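Local coordinates for protein alpha-pyrone synthesis polyketide synthase-like Pks18 (Mycobacterium tuberculosis, PDB 1TED) that probably extends medium- and long-chain acyl-CoA starters with malonyl-CoA to make tri- and tetraketide alpha-pyrones, as a type III polyketide synthase, at residues 82-87 and 204-209; 264-269 and 377-382; 214-219 and 274-279. One frame throughout, in Å; residues are numbered along the deposited sequence.

Contact 1 of 3, residues 82-87 and 204-209; sequences RMAVDP and LCSVNA. With MYR (myristic acid), chain E.
Ser206 OG is gripped from two sources: Val85 N donates to it across the contact, a weak bond of 3.3 Å with an N-H...O angle of 157°, and the carboxylate of Asp226 holds it by a further hydrogen bond. Asp226 also takes Ala84 N, so one acid ties the two segments together at this buried point. A chi1 of 69° places the hydroxyl between its own backbone N and carbonyl carbon and turns OG to the Val85 amide. Ser206 CB lies against Met83, 3.7 Å from Met83 CB. Beyond that touch the Met83 chain runs on extended and carries its methyl to the fatty acid, where Met83 CE lies 3.3 Å from O1 of the myristic acid. Pro87 closes the other end of the interface. Its CB presses on Ala209 CB at 3.5 Å, a tight carbon pair, while its CG rests 3.4 Å from C2 of the ligand. Further along the acyl chain, Cys205 CB approaches C5 at 3.6 Å. Arg105 bonds to the carbonyls of Val207 and Ala209, and the Ala209 side chain is about 4 Å from that of His221, a probable substrate-binding residue. Segment 82-87 thus lies at the carboxylate end of the fatty acid and 204-209 along its acyl chain, together forming part of the wall of the substrate-binding tunnel in this thiolase-fold enzyme.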
ATOM      1  N   ARG A  82     -10.946  -6.284 -21.953  1.00 35.83           N
ATOM      2  CA  ARG A  82     -12.025  -5.401 -21.516  1.00 35.15           C
ATOM      3  C   ARG A  82     -11.554  -4.031 -21.083  1.00 34.95           C
ATOM      4  O   ARG A  82     -10.471  -3.886 -20.523  1.00 34.65           O
ATOM      5  CB  ARG A  82     -12.790  -6.054 -20.367  1.00 34.98           C
ATOM      6  CG  ARG A  82     -13.182  -7.498 -20.631  1.00 34.20           C
ATOM      7  CD  ARG A  82     -13.922  -7.657 -21.953  1.00 34.43           C
ATOM      8  NE  ARG A  82     -14.635  -8.930 -22.008  1.00 37.06           N
ATOM      9  CZ  ARG A  82     -15.881  -9.112 -21.581  1.00 35.14           C
ATOM     10  NH1 ARG A  82     -16.573  -8.103 -21.073  1.00 34.13           N
ATOM     11  NH2 ARG A  82     -16.430 -10.314 -21.645  1.00 38.23           N
ATOM     12  N   MET A  83     -12.379  -3.021 -21.336  1.00 33.14           N
ATOM     13  CA  MET A  83     -12.019  -1.665 -20.971  1.00 33.60           C
ATOM     14  C   MET A  83     -13.199  -0.843 -20.458  1.00 33.77           C
ATOM     15  O   MET A  83     -14.266  -0.807 -21.077  1.00 30.49           O
ATOM     16  CB  MET A  83     -11.370  -0.979 -22.166  1.00 35.20           C
ATOM     17  CG  MET A  83     -10.119  -1.700 -22.650  1.00 35.61           C
ATOM     18  SD  MET A  83      -9.305  -0.863 -24.000  1.00 38.46           S
ATOM     19  CE  MET A  83      -8.153  -2.154 -24.564  1.00 35.66           C
ATOM     20  N   ALA A  84     -12.988  -0.194 -19.313  1.00 34.14           N
ATOM     21  CA  ALA A  84     -14.008   0.637 -18.682  1.00 33.96           C
ATOM     22  C   ALA A  84     -14.273   1.837 -19.569  1.00 35.03           C
ATOM     23  O   ALA A  84     -15.405   2.335 -19.671  1.00 34.21           O
ATOM     24  CB  ALA A  84     -13.522   1.098 -17.313  1.00 32.69           C
ATOM     25  N   VAL A  85     -13.202   2.285 -20.214  1.00 36.10           N
ATOM     26  CA  VAL A  85     -13.224   3.432 -21.107  1.00 38.19           C
ATOM     27  C   VAL A  85     -12.735   3.038 -22.502  1.00 39.65           C
ATOM     28  O   VAL A  85     -11.917   2.129 -22.643  1.00 39.54           O
ATOM     29  CB  VAL A  85     -12.329   4.561 -20.525  1.00 38.37           C
ATOM     30  CG1 VAL A  85     -11.691   5.368 -21.631  1.00 38.03           C
ATOM     31  CG2 VAL A  85     -13.167   5.461 -19.618  1.00 37.09           C
ATOM     32  N   ASP A  86     -13.258   3.709 -23.524  1.00 40.89           N
ATOM     33  CA  ASP A  86     -12.855   3.457 -24.906  1.00 43.18           C
ATOM     34  C   ASP A  86     -11.841   4.539 -25.238  1.00 44.36           C
ATOM     35  O   ASP A  86     -12.212   5.625 -25.670  1.00 43.01           O
ATOM     36  CB  ASP A  86     -14.045   3.584 -25.853  1.00 45.83           C
ATOM     37  CG  ASP A  86     -13.717   3.136 -27.266  1.00 48.19           C
ATOM     38  OD1 ASP A  86     -12.587   3.395 -27.732  1.00 49.01           O
ATOM     39  OD2 ASP A  86     -14.595   2.528 -27.913  1.00 49.90           O
ATOM     40  N   PRO A  87     -10.544   4.249 -25.056  1.00 46.62           N
ATOM     41  CA  PRO A  87      -9.479   5.221 -25.330  1.00 47.67           C
ATOM     42  C   PRO A  87      -9.556   5.963 -26.673  1.00 49.50           C
ATOM     43  O   PRO A  87      -9.199   7.139 -26.768  1.00 48.04           O
ATOM     44  CB  PRO A  87      -8.210   4.383 -25.184  1.00 47.27           C
ATOM     45  CG  PRO A  87      -8.667   3.013 -25.595  1.00 47.45           C
ATOM     46  CD  PRO A  87      -9.979   2.899 -24.879  1.00 45.73           C
ATOM     47  N   LEU A 204      -7.432  -0.701 -13.745  1.00 28.63           N
ATOM     48  CA  LEU A 204      -8.046   0.040 -14.837  1.00 30.55           C
ATOM     49  C   LEU A 204      -7.006   0.752 -15.684  1.00 31.04           C
ATOM     50  O   LEU A 204      -6.772   1.954 -15.525  1.00 31.98           O
ATOM     51  CB  LEU A 204      -9.038   1.065 -14.282  1.00 31.16           C
ATOM     52  CG  LEU A 204     -10.494   0.620 -14.167  1.00 33.82           C
ATOM     53  CD1 LEU A 204     -10.575  -0.754 -13.552  1.00 33.04           C
ATOM     54  CD2 LEU A 204     -11.269   1.646 -13.341  1.00 36.36           C
ATOM     55  N   CYS A 205      -6.387   0.001 -16.587  1.00 31.60           N
ATOM     56  CA  CYS A 205      -5.368   0.542 -17.473  1.00 31.42           C
ATOM     57  C   CYS A 205      -5.946   1.508 -18.516  1.00 31.63           C
ATOM     58  O   CYS A 205      -5.374   2.568 -18.762  1.00 29.90           O
ATOM     59  CB  CYS A 205      -4.633  -0.606 -18.186  1.00 31.71           C
ATOM     60  SG  CYS A 205      -3.721  -1.740 -17.100  1.00 31.63           S
ATOM     61  N   SER A 206      -7.074   1.134 -19.122  1.00 32.45           N
ATOM     62  CA  SER A 206      -7.715   1.953 -20.154  1.00 32.68           C
ATOM     63  C   SER A 206      -7.831   3.417 -19.747  1.00 32.55           C
ATOM     64  O   SER A 206      -7.822   4.312 -20.589  1.00 32.82           O
ATOM     65  CB  SER A 206      -9.107   1.389 -20.503  1.00 35.18           C
ATOM     66  OG  SER A 206     -10.050   1.545 -19.449  1.00 36.14           O
ATOM     67  N   VAL A 207      -7.926   3.649 -18.446  1.00 32.37           N
ATOM     68  CA  VAL A 207      -8.045   4.987 -17.900  1.00 32.71           C
ATOM     69  C   VAL A 207      -6.760   5.803 -18.053  1.00 31.83           C
ATOM     70  O   VAL A 207      -6.789   7.032 -17.973  1.00 31.73           O
ATOM     71  CB  VAL A 207      -8.469   4.904 -16.412  1.00 33.89           C
ATOM     72  CG1 VAL A 207      -7.907   6.049 -15.620  1.00 37.73           C
ATOM     73  CG2 VAL A 207      -9.972   4.922 -16.325  1.00 34.51           C
ATOM     74  N   ASN A 208      -5.639   5.130 -18.292  1.00 29.61           N
ATOM     75  CA  ASN A 208      -4.369   5.834 -18.440  1.00 28.81           C
ATOM     76  C   ASN A 208      -3.853   5.866 -19.877  1.00 29.00           C
ATOM     77  O   ASN A 208      -2.694   6.202 -20.114  1.00 28.44           O
ATOM     78  CB  ASN A 208      -3.297   5.214 -17.529  1.00 28.77           C
ATOM     79  CG  ASN A 208      -3.615   5.377 -16.042  1.00 27.59           C
ATOM     80  OD1 ASN A 208      -4.262   4.521 -15.433  1.00 25.37           O
ATOM     81  ND2 ASN A 208      -3.164   6.480 -15.459  1.00 25.52           N
ATOM     82  N   ALA A 209      -4.712   5.525 -20.833  1.00 31.16           N
ATOM     83  CA  ALA A 209      -4.325   5.526 -22.249  1.00 32.96           C
ATOM     84  C   ALA A 209      -3.757   6.879 -22.693  1.00 35.15           C
ATOM     85  O   ALA A 209      -4.322   7.934 -22.387  1.00 36.53           O
ATOM     86  CB  ALA A 209      -5.522   5.163 -23.108  1.00 31.19           C
TER
HETATM   87  C1  MYR E3045      -5.838   0.617 -26.272  1.00 54.00           C
HETATM   88  O1  MYR E3045      -6.753  -0.048 -26.751  1.00 54.28           O
HETATM   89  O2  MYR E3045      -4.843   0.856 -26.958  1.00 54.78           O
HETATM   90  C2  MYR E3045      -5.933   1.147 -24.840  1.00 53.49           C
HETATM   91  C3  MYR E3045      -4.911   0.458 -23.933  1.00 51.31           C
HETATM   92  C4  MYR E3045      -5.024   0.963 -22.492  1.00 48.26           C
HETATM   93  C5  MYR E3045      -3.976   0.313 -21.587  1.00 45.41           C
HETATM   94  C6  MYR E3045      -2.546   0.706 -21.970  1.00 42.55           C
HETATM   95  C7  MYR E3045      -2.236   2.178 -21.681  1.00 40.21           C
HETATM   96  C8  MYR E3045      -2.207   2.482 -20.181  1.00 38.57           C
HETATM   97  C9  MYR E3045      -1.087   1.719 -19.470  1.00 38.26           C
HETATM   98  C10 MYR E3045      -1.166   1.926 -17.958  1.00 37.39           C
HETATM   99  C11 MYR E3045      -0.087   1.112 -17.239  1.00 39.06           C
HETATM  100  C12 MYR E3045      -0.195   1.273 -15.722  1.00 37.48           C
HETATM  101  C13 MYR E3045       0.840   0.396 -15.016  1.00 38.37           C
HETATM  102  C14 MYR E3045       0.720   0.513 -13.496  1.00 40.58           C

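Contact 2 of 3, residues 264-269 and 377-382; sequences IVLGVN and FGPGVT
Ile264 overlaps the turn between strands 370-378 and 382-390, laying its side chain along the backbone of Phe377, Gly378 and Pro379. That turn has the sequence FGPG, corresponding to the GFGPG loop of the chalcone synthase family, and it closes on a G1 beta bulge in which Val381 and Thr382 both face Gly378. Two backbone bonds pin the bulge, Gly378 N to Thr382 O at 2.9 Å and Thr382 N back to Gly378 O at 3.0 Å. Gly380 has a phi of 81°, a backbone conformation that glycine adopts readily.

Across the contact, side-chain carbons lie against backbone polar atoms and against one another. With CG1 anti to the carbonyl carbon (chi1 -62°) and the chain extended beyond it, Ile264 brings CD1 to the Phe377 backbone, 3.6 Å from Phe377 O, and alongside Phe377 CB. The Phe377 ring itself leads away, onto helices 281-299 and 317-327. The Pro379 ring lies beside the start of the strand, where Pro379 CB comes to 3.4 Å from Ile264 O, and Leu266 CD1 comes more loosely to 4.4 Å from Pro379 CG. From the far limb of the turn, Val381 CG2 approaches Ile264 N at 3.8 Å.

Leu266 also touches a bound myristic acid, and both Leu266 and Pro379 pack on Ala148 of the second subunit; the contact therefore lies beside both the tunnel and the dimer interface. The Phe377 side chain is about 6 Å from that of Cys175, the probable nucleophile. No direct hydrogen bond joins the two segments, but a water accepts from Ile264 N at 2.9 Å and also from Gly380 N, a leg whose modelled length is doubtfully short.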
ATOM      1  N   ILE A 264      11.083  -3.641 -14.300  1.00 25.16           N
ATOM      2  CA  ILE A 264       9.702  -3.158 -14.307  1.00 24.80           C
ATOM      3  C   ILE A 264       9.662  -1.809 -13.602  1.00 24.43           C
ATOM      4  O   ILE A 264       9.824  -1.732 -12.383  1.00 25.50           O
ATOM      5  CB  ILE A 264       8.747  -4.146 -13.573  1.00 24.81           C
ATOM      6  CG1 ILE A 264       8.746  -5.496 -14.290  1.00 24.40           C
ATOM      7  CG2 ILE A 264       7.327  -3.558 -13.505  1.00 24.54           C
ATOM      8  CD1 ILE A 264       8.032  -6.608 -13.545  1.00 21.91           C
ATOM      9  N   VAL A 265       9.458  -0.748 -14.371  0.50 22.93           N
ATOM     10  CA  VAL A 265       9.422   0.585 -13.808  0.50 22.59           C
ATOM     11  C   VAL A 265       8.041   1.211 -13.899  0.50 23.42           C
ATOM     12  O   VAL A 265       7.449   1.296 -14.974  0.50 20.97           O
ATOM     13  CB  VAL A 265      10.447   1.493 -14.509  0.50 22.98           C
ATOM     14  CG1 VAL A 265      10.319   2.915 -14.020  1.00 24.72           C
ATOM     15  CG2 VAL A 265      11.837   0.989 -14.232  1.00 23.77           C
ATOM     16  N   LEU A 266       7.530   1.646 -12.752  1.00 25.06           N
ATOM     17  CA  LEU A 266       6.220   2.277 -12.696  1.00 27.08           C
ATOM     18  C   LEU A 266       6.404   3.733 -12.304  1.00 26.44           C
ATOM     19  O   LEU A 266       7.251   4.059 -11.478  1.00 28.02           O
ATOM     20  CB  LEU A 266       5.321   1.569 -11.675  1.00 27.19           C
ATOM     21  CG  LEU A 266       5.160   0.061 -11.886  1.00 29.17           C
ATOM     22  CD1 LEU A 266       4.174  -0.499 -10.852  1.00 27.25           C
ATOM     23  CD2 LEU A 266       4.675  -0.208 -13.301  1.00 26.68           C
ATOM     24  N   GLY A 267       5.613   4.609 -12.905  1.00 25.88           N
ATOM     25  CA  GLY A 267       5.740   6.018 -12.595  1.00 28.09           C
ATOM     26  C   GLY A 267       4.460   6.773 -12.861  1.00 29.10           C
ATOM     27  O   GLY A 267       3.532   6.241 -13.467  1.00 31.33           O
ATOM     28  N   VAL A 268       4.409   8.019 -12.413  1.00 27.82           N
ATOM     29  CA  VAL A 268       3.231   8.839 -12.616  1.00 27.25           C
ATOM     30  C   VAL A 268       3.565  10.006 -13.542  1.00 29.08           C
ATOM     31  O   VAL A 268       4.396  10.845 -13.202  1.00 30.43           O
ATOM     32  CB  VAL A 268       2.710   9.400 -11.256  1.00 26.99           C
ATOM     33  CG1 VAL A 268       1.509  10.304 -11.493  1.00 26.14           C
ATOM     34  CG2 VAL A 268       2.338   8.252 -10.312  1.00 21.05           C
ATOM     35  N   ASN A 269       2.941  10.054 -14.717  1.00 29.54           N
ATOM     36  CA  ASN A 269       3.170  11.162 -15.637  1.00 29.56           C
ATOM     37  C   ASN A 269       1.989  12.125 -15.582  1.00 30.58           C
ATOM     38  O   ASN A 269       0.892  11.764 -15.144  1.00 29.58           O
ATOM     39  CB  ASN A 269       3.335  10.686 -17.080  1.00 31.56           C
ATOM     40  CG  ASN A 269       4.634   9.950 -17.315  1.00 31.97           C
ATOM     41  OD1 ASN A 269       5.669  10.280 -16.729  1.00 32.36           O
ATOM     42  ND2 ASN A 269       4.592   8.952 -18.196  1.00 31.31           N
ATOM     43  N   PHE A 377       5.448 -11.154 -11.401  1.00 27.48           N
ATOM     44  CA  PHE A 377       6.621 -10.299 -11.265  1.00 28.04           C
ATOM     45  C   PHE A 377       6.308  -8.859 -10.895  1.00 28.41           C
ATOM     46  O   PHE A 377       5.532  -8.183 -11.568  1.00 29.33           O
ATOM     47  CB  PHE A 377       7.426 -10.358 -12.565  1.00 26.25           C
ATOM     48  CG  PHE A 377       7.781 -11.756 -12.973  1.00 26.40           C
ATOM     49  CD1 PHE A 377       8.799 -12.441 -12.329  1.00 26.10           C
ATOM     50  CD2 PHE A 377       7.030 -12.423 -13.940  1.00 28.32           C
ATOM     51  CE1 PHE A 377       9.069 -13.777 -12.632  1.00 26.35           C
ATOM     52  CE2 PHE A 377       7.286 -13.763 -14.255  1.00 27.85           C
ATOM     53  CZ  PHE A 377       8.306 -14.442 -13.599  1.00 26.66           C
ATOM     54  N   GLY A 378       6.918  -8.402  -9.806  1.00 29.78           N
ATOM     55  CA  GLY A 378       6.713  -7.041  -9.343  1.00 29.04           C
ATOM     56  C   GLY A 378       7.929  -6.170  -9.597  1.00 30.39           C
ATOM     57  O   GLY A 378       9.011  -6.687  -9.901  1.00 28.40           O
ATOM     58  N   PRO A 379       7.790  -4.839  -9.480  1.00 31.47           N
ATOM     59  CA  PRO A 379       8.917  -3.931  -9.709  1.00 31.95           C
ATOM     60  C   PRO A 379      10.148  -4.270  -8.878  1.00 33.83           C
ATOM     61  O   PRO A 379      10.063  -4.968  -7.867  1.00 33.50           O
ATOM     62  CB  PRO A 379       8.329  -2.553  -9.398  1.00 32.68           C
ATOM     63  CG  PRO A 379       7.137  -2.855  -8.527  1.00 32.69           C
ATOM     64  CD  PRO A 379       6.569  -4.090  -9.137  1.00 29.94           C
ATOM     65  N   GLY A 380      11.292  -3.767  -9.333  1.00 37.41           N
ATOM     66  CA  GLY A 380      12.573  -4.026  -8.690  1.00 39.33           C
ATOM     67  C   GLY A 380      12.942  -5.387  -9.215  1.00 40.25           C
ATOM     68  O   GLY A 380      14.092  -5.839  -9.207  1.00 39.24           O
ATOM     69  N   VAL A 381      11.887  -5.985  -9.755  1.00 40.63           N
ATOM     70  CA  VAL A 381      11.835  -7.322 -10.289  1.00 36.08           C
ATOM     71  C   VAL A 381      12.014  -8.223  -9.102  1.00 33.79           C
ATOM     72  O   VAL A 381      13.121  -8.522  -8.642  1.00 33.18           O
ATOM     73  CB  VAL A 381      12.854  -7.610 -11.371  1.00 36.81           C
ATOM     74  CG1 VAL A 381      12.694  -9.056 -11.798  1.00 37.52           C
ATOM     75  CG2 VAL A 381      12.592  -6.726 -12.584  1.00 34.58           C
ATOM     76  N   THR A 382      10.855  -8.598  -8.587  1.00 32.00           N
ATOM     77  CA  THR A 382      10.708  -9.460  -7.440  1.00 29.28           C
ATOM     78  C   THR A 382       9.816 -10.572  -7.940  1.00 28.63           C
ATOM     79  O   THR A 382       8.840 -10.309  -8.641  1.00 27.46           O
ATOM     80  CB  THR A 382       9.965  -8.721  -6.310  1.00 29.42           C
ATOM     81  OG1 THR A 382      10.649  -7.497  -6.015  1.00 27.56           O
ATOM     82  CG2 THR A 382       9.864  -9.592  -5.056  1.00 27.37           C
TER
HETATM   83  O   HOH W   1      12.201  -3.246 -11.605  1.00 23.84           O

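Contact 3 of 3, residues 214-219 and 274-279; sequences DINDVV and TCELSE
The carboxamide of Asn216 meets the strand end-on, presenting its terminal atoms rather than a face to the backbone of Cys275, Glu276 and Leu277. Its CG is anti to the backbone N (chi1 173°), which aims the group out from the helix; Asn216 CG stands 3.8 Å from Cys275 O and equally far from Leu277 N. Which end of the amide is oxygen and which nitrogen is uncertain; with the two exchanged, hydrogen bonds to the Cys275 carbonyl and the Leu277 backbone are possible. A second flat group, the carboxylate of Asp217, reaches the strand through water: the water donates to Asp217 OD1 at 3.3 Å and lies 2.8 Å from Thr274 OG1. The other oxygen of Asp217 is held by Ala212 N, and this side chain is about 3 Å from that of His221, a probable substrate-binding residue. The carboxylate of Asp214 provides the N-cap: Asp217 N bonds to Asp214 OD2 at 2.9 Å, from above the carboxylate plane, 52° out of it. Glu276 turns away from the helix and makes a long, weak ion pair with Arg103 of the second subunit, while Cys275 touches the bound myristic acid. Helix 215-219 and strand 274-277 approach to 8.3 Å between axes, at 117° between their directions. Helix 68-74 packs on Val218 and Val219, and strand 264-269 pairs with strand 274-277.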
ATOM      1  N   ASP A 214       7.064   5.914 -28.509  1.00 39.25           N
ATOM      2  CA  ASP A 214       8.002   4.819 -28.245  1.00 38.90           C
ATOM      3  C   ASP A 214       7.425   3.389 -28.249  1.00 37.59           C
ATOM      4  O   ASP A 214       6.231   3.197 -27.998  1.00 37.15           O
ATOM      5  CB  ASP A 214       8.739   5.080 -26.922  1.00 40.40           C
ATOM      6  CG  ASP A 214       7.796   5.232 -25.744  1.00 41.43           C
ATOM      7  OD1 ASP A 214       7.168   6.308 -25.603  1.00 41.93           O
ATOM      8  OD2 ASP A 214       7.678   4.267 -24.963  1.00 41.52           O
ATOM      9  N   ILE A 215       8.277   2.396 -28.534  1.00 34.91           N
ATOM     10  CA  ILE A 215       7.852   0.995 -28.573  1.00 34.43           C
ATOM     11  C   ILE A 215       7.234   0.562 -27.264  1.00 32.24           C
ATOM     12  O   ILE A 215       6.183  -0.070 -27.253  1.00 33.55           O
ATOM     13  CB  ILE A 215       9.014  -0.037 -28.812  1.00 35.78           C
ATOM     14  CG1 ILE A 215      10.351   0.679 -28.905  1.00 37.48           C
ATOM     15  CG2 ILE A 215       8.703  -0.942 -30.007  1.00 33.04           C
ATOM     16  CD1 ILE A 215      10.910   1.048 -27.570  1.00 38.43           C
ATOM     17  N   ASN A 216       7.915   0.859 -26.163  1.00 32.20           N
ATOM     18  CA  ASN A 216       7.416   0.464 -24.851  1.00 31.93           C
ATOM     19  C   ASN A 216       5.972   0.909 -24.647  1.00 30.14           C
ATOM     20  O   ASN A 216       5.144   0.144 -24.149  1.00 27.38           O
ATOM     21  CB  ASN A 216       8.297   1.030 -23.739  1.00 32.87           C
ATOM     22  CG  ASN A 216       7.711   0.783 -22.355  1.00 33.65           C
ATOM     23  OD1 ASN A 216       6.987   1.618 -21.823  1.00 33.96           O
ATOM     24  ND2 ASN A 216       8.008  -0.375 -21.779  1.00 31.32           N
ATOM     25  N   ASP A 217       5.676   2.140 -25.052  1.00 30.09           N
ATOM     26  CA  ASP A 217       4.330   2.670 -24.918  1.00 30.48           C
ATOM     27  C   ASP A 217       3.391   1.921 -25.856  1.00 29.83           C
ATOM     28  O   ASP A 217       2.308   1.505 -25.451  1.00 30.88           O
ATOM     29  CB  ASP A 217       4.299   4.160 -25.244  1.00 31.95           C
ATOM     30  CG  ASP A 217       3.176   4.884 -24.521  1.00 36.51           C
ATOM     31  OD1 ASP A 217       3.324   5.136 -23.302  1.00 36.96           O
ATOM     32  OD2 ASP A 217       2.145   5.192 -25.163  1.00 35.16           O
ATOM     33  N   VAL A 218       3.809   1.744 -27.107  1.00 29.41           N
ATOM     34  CA  VAL A 218       2.994   1.031 -28.087  1.00 27.93           C
ATOM     35  C   VAL A 218       2.743  -0.395 -27.623  1.00 27.80           C
ATOM     36  O   VAL A 218       1.646  -0.933 -27.803  1.00 27.16           O
ATOM     37  CB  VAL A 218       3.685   0.974 -29.471  1.00 29.67           C
ATOM     38  CG1 VAL A 218       2.883   0.087 -30.414  1.00 28.33           C
ATOM     39  CG2 VAL A 218       3.826   2.386 -30.049  1.00 28.74           C
ATOM     40  N   VAL A 219       3.772  -1.001 -27.030  1.00 27.36           N
ATOM     41  CA  VAL A 219       3.687  -2.367 -26.528  1.00 28.18           C
ATOM     42  C   VAL A 219       2.720  -2.476 -25.347  1.00 29.17           C
ATOM     43  O   VAL A 219       1.887  -3.380 -25.296  1.00 28.65           O
ATOM     44  CB  VAL A 219       5.085  -2.887 -26.100  1.00 28.26           C
ATOM     45  CG1 VAL A 219       4.947  -4.196 -25.320  1.00 26.49           C
ATOM     46  CG2 VAL A 219       5.953  -3.099 -27.334  1.00 28.34           C
ATOM     47  N   THR A 274       2.158   5.148 -15.941  1.00 29.56           N
ATOM     48  CA  THR A 274       2.780   4.380 -16.994  1.00 30.55           C
ATOM     49  C   THR A 274       3.663   3.276 -16.422  1.00 30.87           C
ATOM     50  O   THR A 274       3.994   3.280 -15.237  1.00 29.45           O
ATOM     51  CB  THR A 274       3.631   5.295 -17.884  1.00 31.55           C
ATOM     52  OG1 THR A 274       4.012   4.587 -19.068  1.00 33.07           O
ATOM     53  CG2 THR A 274       4.881   5.747 -17.136  1.00 30.80           C
ATOM     54  N   CYS A 275       4.030   2.328 -17.278  1.00 30.41           N
ATOM     55  CA  CYS A 275       4.897   1.220 -16.902  1.00 30.42           C
ATOM     56  C   CYS A 275       5.968   1.091 -17.982  1.00 32.12           C
ATOM     57  O   CYS A 275       5.650   0.967 -19.164  1.00 34.09           O
ATOM     58  CB  CYS A 275       4.099  -0.078 -16.810  1.00 29.89           C
ATOM     59  SG  CYS A 275       5.110  -1.586 -16.663  1.00 34.59           S
ATOM     60  N   GLU A 276       7.232   1.140 -17.581  1.00 32.58           N
ATOM     61  CA  GLU A 276       8.334   1.015 -18.533  1.00 33.99           C
ATOM     62  C   GLU A 276       9.027  -0.328 -18.313  1.00 32.96           C
ATOM     63  O   GLU A 276       9.574  -0.587 -17.236  1.00 30.24           O
ATOM     64  CB  GLU A 276       9.334   2.168 -18.355  1.00 34.03           C
ATOM     65  CG  GLU A 276       8.722   3.545 -18.608  1.00 36.21           C
ATOM     66  CD  GLU A 276       9.536   4.668 -17.992  1.00 38.83           C
ATOM     67  OE1 GLU A 276      10.387   4.372 -17.121  1.00 42.32           O
ATOM     68  OE2 GLU A 276       9.317   5.844 -18.363  1.00 38.69           O
ATOM     69  N   LEU A 277       8.980  -1.175 -19.343  1.00 31.79           N
ATOM     70  CA  LEU A 277       9.578  -2.506 -19.310  1.00 31.13           C
ATOM     71  C   LEU A 277      10.905  -2.547 -20.063  1.00 33.18           C
ATOM     72  O   LEU A 277      11.053  -1.940 -21.129  1.00 34.16           O
ATOM     73  CB  LEU A 277       8.610  -3.519 -19.916  1.00 28.93           C
ATOM     74  CG  LEU A 277       7.233  -3.560 -19.249  1.00 30.02           C
ATOM     75  CD1 LEU A 277       6.296  -4.441 -20.047  1.00 28.71           C
ATOM     76  CD2 LEU A 277       7.376  -4.065 -17.821  1.00 26.36           C
ATOM     77  N   SER A 278      11.867  -3.265 -19.498  1.00 33.64           N
ATOM     78  CA  SER A 278      13.189  -3.396 -20.090  1.00 36.02           C
ATOM     79  C   SER A 278      13.253  -4.521 -21.125  1.00 37.51           C
ATOM     80  O   SER A 278      12.508  -5.505 -21.042  1.00 35.89           O
ATOM     81  CB  SER A 278      14.215  -3.660 -18.990  1.00 36.51           C
ATOM     82  OG  SER A 278      15.404  -4.218 -19.523  1.00 38.12           O
ATOM     83  N   GLU A 279      14.144  -4.369 -22.103  1.00 37.36           N
ATOM     84  CA  GLU A 279      14.317  -5.386 -23.133  1.00 38.49           C
ATOM     85  C   GLU A 279      14.851  -6.643 -22.440  1.00 36.79           C
ATOM     86  O   GLU A 279      14.610  -7.764 -22.884  1.00 36.96           O
ATOM     87  CB  GLU A 279      15.317  -4.903 -24.200  1.00 42.22           C
ATOM     88  CG  GLU A 279      14.893  -3.634 -24.954  1.00 50.26           C
ATOM     89  CD  GLU A 279      13.741  -3.859 -25.946  1.00 54.87           C
ATOM     90  OE1 GLU A 279      13.030  -4.890 -25.825  1.00 55.84           O
ATOM     91  OE2 GLU A 279      13.546  -2.992 -26.838  1.00 54.16           O
TER
HETATM   92  O   HOH W   2       1.674   4.727 -20.516  1.00 32.16           O

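Contact 1 comes first along the chain and closes before the others open, whereas the segments of contacts 2 and 3 alternate. These two share a two-stranded antiparallel sheet: strands 264-269 and 272-277 are neighbours in it, with Val265 O facing Glu276 N at 2.6 Å, and their centres are 12 Å apart. Contact 1 stands off, its centre 20 Å from that of contact 2 and 17 Å from that of contact 3. Contact 1 belongs to the N-terminal domain of the chalcone synthase family and contact 2 to the C-terminal one; contact 3 bridges them. All three touch bound myristic acid, and contacts 2 and 3 also meet the second subunit, so tunnel and dimer interface are built side by side.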